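Local coordinates for protein phosphodiesterase (Salpingoeca rosetta, PDB 7D7P) that belongs to the 3'5'-cyclic nucleotide phosphodiesterase family and has a largely helical fold that holds a zinc and a magnesium ion, at residues L121-T124 against S125-E129; E129-E133 against V134-A138; A208-I211 against N212-N216. All coordinates share one frame; numbering follows the deposited sequence.

Contact 1 (L121-T124 against S125-E129); sequences LLLT and SVATE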
ATOM      1  N   LEU A 121      23.199 -10.205 -11.915  1.00 13.57           N
ATOM      2  CA  LEU A 121      21.931 -10.573 -12.538  1.00 19.25           C
ATOM      3  C   LEU A 121      21.271  -9.368 -13.199  1.00 20.81           C
ATOM      4  O   LEU A 121      20.748  -9.474 -14.315  1.00 23.17           O
ATOM      5  CB  LEU A 121      20.989 -11.192 -11.503  1.00 20.54           C
ATOM      6  CG  LEU A 121      21.383 -12.529 -10.868  1.00 23.93           C
ATOM      7  CD1 LEU A 121      20.441 -12.863  -9.720  1.00 20.52           C
ATOM      8  CD2 LEU A 121      21.390 -13.649 -11.898  1.00 22.52           C
ATOM      9  N   LEU A 122      21.294  -8.212 -12.529  1.00 17.45           N
ATOM     10  CA  LEU A 122      20.609  -7.033 -13.052  1.00 20.65           C
ATOM     11  C   LEU A 122      21.297  -6.493 -14.300  1.00 22.95           C
ATOM     12  O   LEU A 122      20.627  -6.127 -15.273  1.00 24.17           O
ATOM     13  CB  LEU A 122      20.532  -5.954 -11.970  1.00 16.41           C
ATOM     14  CG  LEU A 122      19.587  -6.231 -10.799  1.00 18.73           C
ATOM     15  CD1 LEU A 122      19.873  -5.286  -9.643  1.00 18.90           C
ATOM     16  CD2 LEU A 122      18.137  -6.111 -11.241  1.00 19.54           C
ATOM     17  N   LEU A 123      22.633  -6.432 -14.292  1.00 22.04           N
ATOM     18  CA  LEU A 123      23.351  -5.897 -15.445  1.00 23.37           C
ATOM     19  C   LEU A 123      23.221  -6.816 -16.652  1.00 21.69           C
ATOM     20  O   LEU A 123      23.102  -6.345 -17.788  1.00 20.81           O
ATOM     21  CB  LEU A 123      24.824  -5.681 -15.099  1.00 17.01           C
ATOM     22  CG  LEU A 123      25.158  -4.647 -14.024  1.00 22.99           C
ATOM     23  CD1 LEU A 123      26.663  -4.588 -13.817  1.00 17.05           C
ATOM     24  CD2 LEU A 123      24.601  -3.273 -14.380  1.00 19.14           C
ATOM     25  N   THR A 124      23.251  -8.131 -16.425  1.00 23.02           N
ATOM     26  CA  THR A 124      23.057  -9.073 -17.519  1.00 24.72           C
ATOM     27  C   THR A 124      21.672  -8.928 -18.135  1.00 27.71           C
ATOM     28  O   THR A 124      21.506  -9.116 -19.345  1.00 25.15           O
ATOM     29  CB  THR A 124      23.274 -10.505 -17.021  1.00 23.33           C
ATOM     30  OG1 THR A 124      24.585 -10.619 -16.451  1.00 25.73           O
ATOM     31  CG2 THR A 124      23.137 -11.504 -18.159  1.00 21.79           C
ATOM     32  N   SER A 125      20.675  -8.562 -17.327  1.00 27.87           N
ATOM     33  CA  SER A 125      19.302  -8.507 -17.815  1.00 23.71           C
ATOM     34  C   SER A 125      19.024  -7.253 -18.639  1.00 22.25           C
ATOM     35  O   SER A 125      18.283  -7.320 -19.625  1.00 27.15           O
ATOM     36  CB  SER A 125      18.326  -8.600 -16.639  1.00 21.74           C
ATOM     37  OG  SER A 125      18.542  -9.782 -15.889  1.00 24.09           O
ATOM     38  N   VAL A 126      19.577  -6.105 -18.251  1.00 18.74           N
ATOM     39  CA  VAL A 126      19.152  -4.838 -18.857  1.00 26.55           C
ATOM     40  C   VAL A 126      20.298  -3.986 -19.383  1.00 21.79           C
ATOM     41  O   VAL A 126      20.038  -3.040 -20.151  1.00 24.61           O
ATOM     42  CB  VAL A 126      18.302  -4.018 -17.860  1.00 24.97           C
ATOM     43  CG1 VAL A 126      17.103  -4.816 -17.378  1.00 26.83           C
ATOM     44  CG2 VAL A 126      19.153  -3.550 -16.690  1.00 24.95           C
ATOM     45  N   ALA A 127      21.558  -4.228 -19.028  1.00 20.59           N
ATOM     46  CA  ALA A 127      22.625  -3.274 -19.311  1.00 23.21           C
ATOM     47  C   ALA A 127      23.608  -3.730 -20.382  1.00 26.63           C
ATOM     48  O   ALA A 127      24.554  -2.993 -20.678  1.00 24.89           O
ATOM     49  CB  ALA A 127      23.397  -2.950 -18.025  1.00 15.46           C
ATOM     50  N   THR A 128      23.407  -4.904 -20.985  1.00 25.01           N
ATOM     51  CA  THR A 128      24.415  -5.457 -21.885  1.00 30.07           C
ATOM     52  C   THR A 128      24.713  -4.561 -23.082  1.00 35.71           C
ATOM     53  O   THR A 128      25.792  -4.681 -23.674  1.00 31.81           O
ATOM     54  CB  THR A 128      23.984  -6.834 -22.394  1.00 31.24           C
ATOM     55  OG1 THR A 128      22.753  -6.713 -23.119  1.00 34.98           O
ATOM     56  CG2 THR A 128      23.797  -7.798 -21.237  1.00 34.85           C
ATOM     57  N   GLU A 129      23.801  -3.663 -23.453  1.00 28.57           N
ATOM     58  CA  GLU A 129      23.951  -2.909 -24.689  1.00 33.20           C
ATOM     59  C   GLU A 129      24.291  -1.437 -24.484  1.00 33.21           C
ATOM     60  O   GLU A 129      24.409  -0.706 -25.472  1.00 33.23           O
ATOM     61  CB  GLU A 129      22.681  -3.039 -25.539  1.00 29.44           C
ATOM     62  CG  GLU A 129      22.475  -4.442 -26.109  1.00 26.24           C
ATOM     63  CD  GLU A 129      21.747  -4.439 -27.441  1.00 41.40           C
ATOM     64  OE1 GLU A 129      21.341  -3.349 -27.898  1.00 41.70           O
ATOM     65  OE2 GLU A 129      21.579  -5.529 -28.030  1.00 32.11           O
TER
HETATM   66  O   HOH W   1      20.821  -6.520 -21.333  1.00 30.88           O
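Ser125 folds back on Leu121 one turn earlier, at the C-terminal end of helix 109-126, where the regular ladder of backbone bonds runs out into the loop leading to the next helix of this all-helical phosphodiesterase fold. Leu121 O takes its firmer bond from a side chain: Ser125 OG donates to it over 2.7 Å, whereas Ser125 N reaches the same oxygen only weakly, with an N-H...O angle of 134°. The hydroxyl gets there because OG lies beside its own backbone N, opposite the carbonyl carbon (chi1 -57°), which turns it back down the helix. Leu121 O thus has one firm and one weak donor. Leu122 O accepts from Val126 N at 3.2 Å and, weakly, from Ser125 N, and Val126 CG2 lies 3.3 Å from that same Leu122 O. The last backbone rung in this span is the straighter one: Ala127 N to Leu123 O, 2.9 Å at 151°. Beside this bond Leu123 CD2 rests 3.9 Å from Ala127 CB, while Leu255 of helix 245-260 packs on Leu123 and Val126 from outside.

Beyond this point water takes over. A bound water makes a 2.6 Å hydrogen bond with Thr128 OG1 and donates a weak one to Thr124 O, bridging the turn. The hydroxyl of Thr124 is occupied within the helix, hydrogen-bonded to Tyr120 O, and Ser125 O receives the ammonium group of Lys333. Since Thr128 OG1 stands between its own N and carbonyl carbon, the methyl is directed to the helix end, where Thr128 CG2 sits 3.3 Å from Thr124 O.

Contact 2 (E129-E133 against V134-A138); sequences EFITE and VELLA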
ATOM      1  N   GLU A 129      23.801  -3.663 -23.453  1.00 28.57           N
ATOM      2  CA  GLU A 129      23.951  -2.909 -24.689  1.00 33.20           C
ATOM      3  C   GLU A 129      24.291  -1.437 -24.484  1.00 33.21           C
ATOM      4  O   GLU A 129      24.409  -0.706 -25.472  1.00 33.23           O
ATOM      5  CB  GLU A 129      22.681  -3.039 -25.539  1.00 29.44           C
ATOM      6  CG  GLU A 129      22.475  -4.442 -26.109  1.00 26.24           C
ATOM      7  CD  GLU A 129      21.747  -4.439 -27.441  1.00 41.40           C
ATOM      8  OE1 GLU A 129      21.341  -3.349 -27.898  1.00 41.70           O
ATOM      9  OE2 GLU A 129      21.579  -5.529 -28.030  1.00 32.11           O
ATOM     10  N   PHE A 130      24.461  -0.976 -23.244  1.00 27.34           N
ATOM     11  CA  PHE A 130      24.945   0.383 -23.025  1.00 23.80           C
ATOM     12  C   PHE A 130      26.076   0.502 -22.013  1.00 26.84           C
ATOM     13  O   PHE A 130      26.847   1.465 -22.107  1.00 22.21           O
ATOM     14  CB  PHE A 130      23.796   1.324 -22.613  1.00 29.01           C
ATOM     15  CG  PHE A 130      23.048   0.905 -21.370  1.00 34.85           C
ATOM     16  CD1 PHE A 130      23.540   1.201 -20.108  1.00 23.86           C
ATOM     17  CD2 PHE A 130      21.827   0.256 -21.469  1.00 32.27           C
ATOM     18  CE1 PHE A 130      22.843   0.831 -18.970  1.00 24.63           C
ATOM     19  CE2 PHE A 130      21.126  -0.114 -20.334  1.00 30.57           C
ATOM     20  CZ  PHE A 130      21.635   0.174 -19.083  1.00 27.22           C
ATOM     21  N   ILE A 131      26.221  -0.430 -21.069  1.00 26.87           N
ATOM     22  CA  ILE A 131      27.318  -0.344 -20.112  1.00 22.68           C
ATOM     23  C   ILE A 131      28.641  -0.591 -20.826  1.00 26.85           C
ATOM     24  O   ILE A 131      28.729  -1.407 -21.755  1.00 22.32           O
ATOM     25  CB  ILE A 131      27.111  -1.332 -18.949  1.00 23.31           C
ATOM     26  CG1 ILE A 131      27.999  -0.952 -17.761  1.00 24.62           C
ATOM     27  CG2 ILE A 131      27.404  -2.765 -19.375  1.00 18.41           C
ATOM     28  CD1 ILE A 131      27.797  -1.827 -16.539  1.00 21.88           C
ATOM     29  N   THR A 132      29.675   0.133 -20.410  1.00 23.27           N
ATOM     30  CA  THR A 132      31.003  -0.058 -20.972  1.00 21.67           C
ATOM     31  C   THR A 132      31.769  -1.110 -20.176  1.00 23.47           C
ATOM     32  O   THR A 132      31.380  -1.507 -19.076  1.00 19.23           O
ATOM     33  CB  THR A 132      31.782   1.259 -20.998  1.00 20.39           C
ATOM     34  OG1 THR A 132      32.307   1.533 -19.691  1.00 22.49           O
ATOM     35  CG2 THR A 132      30.882   2.406 -21.436  1.00 24.83           C
ATOM     36  N   GLU A 133      32.885  -1.557 -20.755  1.00 21.06           N
ATOM     37  CA  GLU A 133      33.708  -2.572 -20.106  1.00 18.92           C
ATOM     38  C   GLU A 133      34.268  -2.070 -18.783  1.00 21.97           C
ATOM     39  O   GLU A 133      34.290  -2.807 -17.790  1.00 18.43           O
ATOM     40  CB  GLU A 133      34.840  -2.999 -21.038  1.00 29.49           C
ATOM     41  CG  GLU A 133      35.440  -4.348 -20.700  1.00 31.33           C
ATOM     42  CD  GLU A 133      34.481  -5.486 -20.972  1.00 40.51           C
ATOM     43  OE1 GLU A 133      33.774  -5.434 -22.002  1.00 43.11           O
ATOM     44  OE2 GLU A 133      34.433  -6.431 -20.158  1.00 37.95           O
ATOM     45  N   VAL A 134      34.730  -0.818 -18.748  1.00 20.58           N
ATOM     46  CA  VAL A 134      35.288  -0.271 -17.516  1.00 18.23           C
ATOM     47  C   VAL A 134      34.198  -0.110 -16.462  1.00 21.97           C
ATOM     48  O   VAL A 134      34.406  -0.427 -15.284  1.00 22.29           O
ATOM     49  CB  VAL A 134      36.014   1.057 -17.802  1.00 24.34           C
ATOM     50  CG1 VAL A 134      36.321   1.793 -16.505  1.00 19.50           C
ATOM     51  CG2 VAL A 134      37.295   0.806 -18.587  1.00 26.24           C
ATOM     52  N   GLU A 135      33.016   0.364 -16.867  1.00 18.89           N
ATOM     53  CA  GLU A 135      31.916   0.518 -15.919  1.00 16.05           C
ATOM     54  C   GLU A 135      31.439  -0.829 -15.386  1.00 18.74           C
ATOM     55  O   GLU A 135      30.996  -0.913 -14.236  1.00 21.95           O
ATOM     56  CB  GLU A 135      30.758   1.274 -16.574  1.00 19.53           C
ATOM     57  CG  GLU A 135      31.074   2.730 -16.903  1.00 14.04           C
ATOM     58  CD  GLU A 135      30.100   3.335 -17.896  1.00 22.35           C
ATOM     59  OE1 GLU A 135      29.263   2.589 -18.451  1.00 15.91           O
ATOM     60  OE2 GLU A 135      30.178   4.561 -18.129  1.00 22.05           O
ATOM     61  N   LEU A 136      31.527  -1.885 -16.195  1.00 17.21           N
ATOM     62  CA  LEU A 136      31.156  -3.214 -15.718  1.00 21.69           C
ATOM     63  C   LEU A 136      32.097  -3.679 -14.616  1.00 20.39           C
ATOM     64  O   LEU A 136      31.653  -4.165 -13.569  1.00 19.35           O
ATOM     65  CB  LEU A 136      31.152  -4.209 -16.879  1.00 18.19           C
ATOM     66  CG  LEU A 136      30.832  -5.662 -16.527  1.00 19.04           C
ATOM     67  CD1 LEU A 136      29.430  -5.781 -15.944  1.00 14.79           C
ATOM     68  CD2 LEU A 136      30.992  -6.558 -17.750  1.00 26.31           C
ATOM     69  N   LEU A 137      33.408  -3.538 -14.837  1.00 16.15           N
ATOM     70  CA  LEU A 137      34.377  -3.864 -13.796  1.00 20.00           C
ATOM     71  C   LEU A 137      34.153  -3.013 -12.553  1.00 14.44           C
ATOM     72  O   LEU A 137      34.271  -3.507 -11.425  1.00 15.69           O
ATOM     73  CB  LEU A 137      35.799  -3.677 -14.327  1.00 17.92           C
ATOM     74  CG  LEU A 137      36.950  -3.831 -13.331  1.00 17.72           C
ATOM     75  CD1 LEU A 137      37.023  -5.257 -12.803  1.00 16.51           C
ATOM     76  CD2 LEU A 137      38.273  -3.421 -13.969  1.00 15.99           C
ATOM     77  N   ALA A 138      33.818  -1.733 -12.739  1.00 12.59           N
ATOM     78  CA  ALA A 138      33.573  -0.855 -11.599  1.00 18.83           C
ATOM     79  C   ALA A 138      32.348  -1.287 -10.801  1.00 12.61           C
ATOM     80  O   ALA A 138      32.330  -1.148  -9.573  1.00 19.17           O
ATOM     81  CB  ALA A 138      33.407   0.590 -12.072  1.00 11.64           C
TER
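A capping box opens helix 133-145, with Thr132 as the N-cap and Glu135 as its reciprocal partner three residues on. Glu135 N donates to Thr132 OG1 over 3.1 Å, nearly straight. In return Thr132 N donates to Glu135 OE1 at 3.2 Å; this N-H is also well aimed (169°), yet it meets the oxygen from above the carboxylate plane, 43° out of it. The hydroxyl is placed for its role by a chi1 of 79°, which sets OG1 between the N and the carbonyl carbon of Thr132. The Glu135 chain is extended beyond CG and crosses the threonine at a slant, bringing OE1 within 3.4 Å of Thr132 CG2.

One bond of the box serves the N-H of Glu135 in the first turn, the other that of the cap residue itself. Backbone i-to-i+4 bonds follow at once: Leu136 N to Thr132 O, and Leu137 N to Glu133 O. The carboxylate of Glu135 is itself gripped from outside, OE2 by a salt bridge to Arg205 and OE1 by one to Arg248, so two helices, 200-215 and 245-260, are tied to this cap. The two arginines probably favour the ionised carboxylate.

Ile131, just ahead of the cap, forms a hydrophobic staple with Leu136 in the first turns of the helix, Ile131 CD1 lying 4.1 Å from Leu136 CB. Its CG1 points away from its own N, and on the way the chain slides past Glu135 in the opposite direction, with Ile131 CG1 3.7 Å from Glu135 CB.

Contact 3 (A208-I211 against N212-N216); sequences AVII and NCILN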
ATOM      1  N   ALA A 208      35.007   7.263 -10.600  1.00 13.61           N
ATOM      2  CA  ALA A 208      33.780   8.050 -10.528  1.00 23.29           C
ATOM      3  C   ALA A 208      32.552   7.157 -10.389  1.00 21.71           C
ATOM      4  O   ALA A 208      31.615   7.492  -9.656  1.00 18.12           O
ATOM      5  CB  ALA A 208      33.657   8.942 -11.763  1.00 13.47           C
ATOM      6  N   VAL A 209      32.542   6.018 -11.085  1.00 12.83           N
ATOM      7  CA  VAL A 209      31.399   5.115 -11.017  1.00 21.83           C
ATOM      8  C   VAL A 209      31.292   4.486  -9.632  1.00 17.00           C
ATOM      9  O   VAL A 209      30.199   4.392  -9.063  1.00 16.19           O
ATOM     10  CB  VAL A 209      31.498   4.046 -12.122  1.00 19.13           C
ATOM     11  CG1 VAL A 209      30.519   2.915 -11.861  1.00 19.79           C
ATOM     12  CG2 VAL A 209      31.238   4.668 -13.487  1.00 20.38           C
ATOM     13  N   ILE A 210      32.422   4.051  -9.067  1.00 13.86           N
ATOM     14  CA  ILE A 210      32.406   3.410  -7.755  1.00 18.48           C
ATOM     15  C   ILE A 210      31.957   4.396  -6.682  1.00 15.88           C
ATOM     16  O   ILE A 210      31.127   4.069  -5.827  1.00 18.71           O
ATOM     17  CB  ILE A 210      33.789   2.817  -7.431  1.00 12.92           C
ATOM     18  CG1 ILE A 210      34.070   1.600  -8.317  1.00 15.27           C
ATOM     19  CG2 ILE A 210      33.880   2.446  -5.955  1.00 11.86           C
ATOM     20  CD1 ILE A 210      35.501   1.104  -8.240  1.00 20.48           C
ATOM     21  N   ILE A 211      32.500   5.617  -6.712  1.00 16.02           N
ATOM     22  CA  ILE A 211      32.145   6.617  -5.707  1.00 14.89           C
ATOM     23  C   ILE A 211      30.656   6.935  -5.776  1.00 24.30           C
ATOM     24  O   ILE A 211      29.945   6.888  -4.763  1.00 18.63           O
ATOM     25  CB  ILE A 211      33.000   7.885  -5.881  1.00 17.64           C
ATOM     26  CG1 ILE A 211      34.452   7.620  -5.470  1.00 14.68           C
ATOM     27  CG2 ILE A 211      32.412   9.042  -5.070  1.00 11.40           C
ATOM     28  CD1 ILE A 211      35.415   8.730  -5.872  1.00 10.41           C
ATOM     29  N   ASN A 212      30.160   7.254  -6.975  1.00 13.92           N
ATOM     30  CA  ASN A 212      28.767   7.667  -7.114  1.00 18.45           C
ATOM     31  C   ASN A 212      27.811   6.540  -6.747  1.00 18.61           C
ATOM     32  O   ASN A 212      26.775   6.779  -6.118  1.00 15.96           O
ATOM     33  CB  ASN A 212      28.497   8.151  -8.540  1.00 16.71           C
ATOM     34  CG  ASN A 212      27.087   8.690  -8.715  1.00 24.05           C
ATOM     35  OD1 ASN A 212      26.191   7.985  -9.182  1.00 22.88           O
ATOM     36  ND2 ASN A 212      26.883   9.947  -8.337  1.00 23.24           N
ATOM     37  N   CYS A 213      28.138   5.303  -7.123  1.00 13.45           N
ATOM     38  CA  CYS A 213      27.217   4.202  -6.862  1.00 17.66           C
ATOM     39  C   CYS A 213      27.190   3.837  -5.383  1.00 15.81           C
ATOM     40  O   CYS A 213      26.116   3.574  -4.830  1.00 14.54           O
ATOM     41  CB  CYS A 213      27.578   2.994  -7.727  1.00 16.73           C
ATOM     42  SG  CYS A 213      27.119   3.206  -9.474  1.00 20.69           S
ATOM     43  N   ILE A 214      28.352   3.831  -4.720  1.00 11.95           N
ATOM     44  CA  ILE A 214      28.374   3.517  -3.293  1.00 14.18           C
ATOM     45  C   ILE A 214      27.702   4.624  -2.486  1.00 20.26           C
ATOM     46  O   ILE A 214      26.933   4.350  -1.554  1.00 18.90           O
ATOM     47  CB  ILE A 214      29.816   3.264  -2.817  1.00 20.30           C
ATOM     48  CG1 ILE A 214      30.333   1.934  -3.370  1.00 18.30           C
ATOM     49  CG2 ILE A 214      29.890   3.262  -1.292  1.00 11.82           C
ATOM     50  CD1 ILE A 214      31.777   1.632  -3.005  1.00 11.20           C
ATOM     51  N   LEU A 215      27.972   5.887  -2.827  1.00 16.44           N
ATOM     52  CA  LEU A 215      27.334   6.992  -2.117  1.00 14.28           C
ATOM     53  C   LEU A 215      25.825   6.989  -2.315  1.00 21.62           C
ATOM     54  O   LEU A 215      25.082   7.452  -1.441  1.00 20.54           O
ATOM     55  CB  LEU A 215      27.923   8.329  -2.570  1.00 18.00           C
ATOM     56  CG  LEU A 215      29.315   8.695  -2.052  1.00 20.02           C
ATOM     57  CD1 LEU A 215      29.756  10.038  -2.612  1.00 20.21           C
ATOM     58  CD2 LEU A 215      29.343   8.715  -0.529  1.00 19.93           C
ATOM     59  N   ASN A 216      25.351   6.472  -3.447  1.00 15.27           N
ATOM     60  CA  ASN A 216      23.917   6.389  -3.693  1.00 18.08           C
ATOM     61  C   ASN A 216      23.268   5.175  -3.037  1.00 15.44           C
ATOM     62  O   ASN A 216      22.051   5.002  -3.169  1.00 19.68           O
ATOM     63  CB  ASN A 216      23.637   6.388  -5.197  1.00 16.70           C
ATOM     64  CG  ASN A 216      23.405   7.787  -5.741  1.00 25.70           C
ATOM     65  OD1 ASN A 216      22.356   8.388  -5.509  1.00 22.43           O
ATOM     66  ND2 ASN A 216      24.392   8.318  -6.454  1.00 13.62           N
TER
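Four successive i-to-i+4 bonds carry the backbone from 208-211 into 212-216, from Asn212 N to Ala208 O (3.1 Å, 165°) through to Leu215 N to Ile211 O (2.9 Å), marking a regular alpha-helical turn. Along it, branched side chains pair one turn apart. Ile210 and Ile214 lie side by side and point the same way, Ile210 CG2 meeting Ile214 CD1 at 3.7 Å; Ile211 and Leu215 repeat the pattern, with Ile211 CG2 3.8 Å from Leu215 CD1. In Ile211 the branch that does the touching is turned away from the backbone N, while CG1 takes the place beside it (chi1 -71°). On another face Cys213 SG lies 3.3 Å from Val209 O, with Val209 CG1 a looser 4.2 Å away. Phe184 of helix 174-187 packs against both Ile210 and Ile211.

At the end of the helix Asn212 O accepts two donors from one residue: Asn216 N at 3.0 Å and Asn216 ND2 at 2.9 Å, arriving from opposite faces of the carbonyl plane. Asn216 OD1 in turn accepts from Lys225. Backbone and side chain of Asn216 together close helix 200-215, whose C-terminal end approaches the metal site of the phosphodiesterase fold.

In the fold
Contacts 1 and 2 follow directly in the chain, sharing Glu129: one closes helix 109-126, the other opens helix 133-145. Their centres are 10 Å apart and they touch through Leu123 CD1, which lies 3.7 Å from Leu136 CD1 and 4.0 Å from Ile131 CD1. Contact 2 also packs on contact 3, Ala138 CB lying 3.7 Å from Val209 CG1, so helix 133-145 stands between the other two; the nearest atoms of contacts 1 and 3 are about 9 Å apart. Contact 3 is nearest the metals: the side chain of Ile214 is about 7 Å from the magnesium ion and about 9 Å from the zinc ion bound by His111, His146, Asp147 and Asp260.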